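Local coordinates for protein transcriptional regulator, Crp/Fnr family (Eubacterium rectale ATCC 33656, PDB 3DV8) that probably regulates transcription as a Crp/Fnr-family factor, joining a cyclic nucleotide-binding-like sensor domain to a helix-turn-helix DNA-binding domain, at residues Val199-Arg203 with Gly204-Ile208. Sequence-based numbering, arbitrary orientation.
Sequences VKLSR and GKITI
Lys200 and Thr207 form a hydrogen-bonded antiparallel pair in a β hairpin: Lys200 N donates to Thr207 O at 2.7 Å, and Thr207 N returns a nearly straight bond to Lys200 O at 2.9 Å. Nearer the tip, Ser202 N bonds to Lys205 O at 3.1 Å. Lys205 N bonds to Ser202 O at 3.0 Å but sits 40° above that carbonyl's plane, as the type II turn from Ser202 to Lys205 bends the chain. Gly204 takes the turn's positive phi (66°), a value glycine adopts easily.

The apolar contacts lie on the face of Val199, Leu201, Ile206 and Ile208. With chi1 of -48° placing Ile206 CG1 beside the backbone N, the CG2 methyl stands anti to that N and reaches both Leu201 CD2 (3.9 Å) and Val199 CB (4.0 Å). Val199 CG1 meets Ile208 CD1 at 3.8 Å. Leu190 and Phe193 of helix 183-195 and Leu156 of helix 148-163 pack against this face.

On the other face, Lys200 and Thr207 run side by side, with Lys200 CE 4.0 Å from Thr207 OG1. The Lys205 chain leads away from the hairpin, and its NZ makes a salt bridge with Glu167 OE1.

Coming straight after helix 183-195, the hairpin is the wing expected of a Crp-like winged helix-turn-helix domain; its apolar side seats it on the helices, while the side of Lys200, Ser202, Lys205 and Thr207 is polar.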
loop_
_atom_site.group_PDB
_atom_site.type_symbol
_atom_site.label_atom_id
_atom_site.label_comp_id
_atom_site.label_asym_id
_atom_site.label_seq_id
_atom_site.Cartn_x
_atom_site.Cartn_y
_atom_site.Cartn_z
ATOM N N VAL A 199 2.436 31.706 4.304
ATOM C CA VAL A 199 1.131 31.865 3.646
ATOM C C VAL A 199 0.365 33.060 4.200
ATOM O O VAL A 199 0.722 33.585 5.253
ATOM C CB VAL A 199 0.230 30.608 3.848
ATOM C CG1 VAL A 199 0.905 29.370 3.307
ATOM C CG2 VAL A 199 -0.116 30.403 5.327
ATOM N N LYS A 200 -0.660 33.487 3.459
ATOM C CA LYS A 200 -1.610 34.517 3.890
ATOM C C LYS A 200 -2.989 33.842 3.929
ATOM O O LYS A 200 -3.366 33.136 2.985
ATOM C CB LYS A 200 -1.625 35.702 2.934
ATOM C CG LYS A 200 -2.517 36.850 3.393
ATOM C CD LYS A 200 -2.503 38.042 2.455
ATOM C CE LYS A 200 -3.090 37.722 1.084
ATOM N NZ LYS A 200 -3.242 38.929 0.231
ATOM N N LEU A 201 -3.723 34.055 5.022
ATOM C CA LEU A 201 -5.060 33.482 5.213
ATOM C C LEU A 201 -6.087 34.595 5.131
ATOM O O LEU A 201 -5.919 35.631 5.762
ATOM C CB LEU A 201 -5.156 32.767 6.562
ATOM C CG LEU A 201 -4.159 31.628 6.794
ATOM C CD1 LEU A 201 -4.252 31.139 8.225
ATOM C CD2 LEU A 201 -4.386 30.493 5.795
ATOM N N SER A 202 -7.122 34.387 4.318
ATOM C CA SER A 202 -8.224 35.345 4.160
ATOM C C SER A 202 -9.507 34.591 3.793
ATOM O O SER A 202 -9.463 33.368 3.617
ATOM C CB SER A 202 -7.866 36.435 3.142
ATOM O OG SER A 202 -7.739 35.936 1.824
ATOM N N ARG A 203 -10.630 35.313 3.698
ATOM C CA ARG A 203 -11.955 34.710 3.408
ATOM C C ARG A 203 -11.993 33.721 2.210
ATOM O O ARG A 203 -12.001 34.122 1.036
ATOM C CB ARG A 203 -13.073 35.793 3.355
ATOM C CG ARG A 203 -14.426 35.425 2.640
ATOM C CD ARG A 203 -15.693 35.894 3.383
ATOM N NE ARG A 203 -15.584 37.175 4.090
ATOM C CZ ARG A 203 -16.034 38.371 3.688
ATOM N NH1 ARG A 203 -16.680 38.546 2.523
ATOM N NH2 ARG A 203 -15.838 39.434 4.488
ATOM N N GLY A 204 -12.007 32.431 2.569
ATOM C CA GLY A 204 -12.074 31.299 1.636
ATOM C C GLY A 204 -10.864 31.138 0.745
ATOM O O GLY A 204 -10.996 30.699 -0.403
ATOM N N LYS A 205 -9.686 31.465 1.277
ATOM C CA LYS A 205 -8.466 31.482 0.475
ATOM C C LYS A 205 -7.178 31.399 1.301
ATOM O O LYS A 205 -7.053 32.053 2.343
ATOM C CB LYS A 205 -8.447 32.780 -0.360
ATOM C CG LYS A 205 -7.258 32.963 -1.311
ATOM C CD LYS A 205 -7.140 34.413 -1.799
ATOM C CE LYS A 205 -8.225 34.785 -2.760
ATOM N NZ LYS A 205 -7.964 36.127 -3.344
ATOM N N ILE A 206 -6.243 30.590 0.796
ATOM C CA ILE A 206 -4.885 30.454 1.322
ATOM C C ILE A 206 -3.979 30.915 0.169
ATOM O O ILE A 206 -4.053 30.360 -0.929
ATOM C CB ILE A 206 -4.518 28.996 1.709
ATOM C CG1 ILE A 206 -5.606 28.344 2.570
ATOM C CG2 ILE A 206 -3.167 28.963 2.446
ATOM C CD1 ILE A 206 -5.296 26.889 2.921
ATOM N N THR A 207 -3.180 31.953 0.395
ATOM C CA THR A 207 -2.262 32.471 -0.616
ATOM C C THR A 207 -0.858 32.101 -0.177
ATOM O O THR A 207 -0.446 32.478 0.914
ATOM C CB THR A 207 -2.369 33.994 -0.764
ATOM O OG1 THR A 207 -3.742 34.351 -0.951
ATOM C CG2 THR A 207 -1.517 34.484 -1.941
ATOM N N ILE A 208 -0.130 31.380 -1.024
ATOM C CA ILE A 208 1.243 30.966 -0.723
ATOM C C ILE A 208 2.118 32.200 -0.936
ATOM O O ILE A 208 2.138 32.759 -2.037
ATOM C CB ILE A 208 1.727 29.778 -1.626
ATOM C CG1 ILE A 208 0.721 28.607 -1.631
ATOM C CG2 ILE A 208 3.114 29.312 -1.216
ATOM C CD1 ILE A 208 0.209 28.190 -0.288
#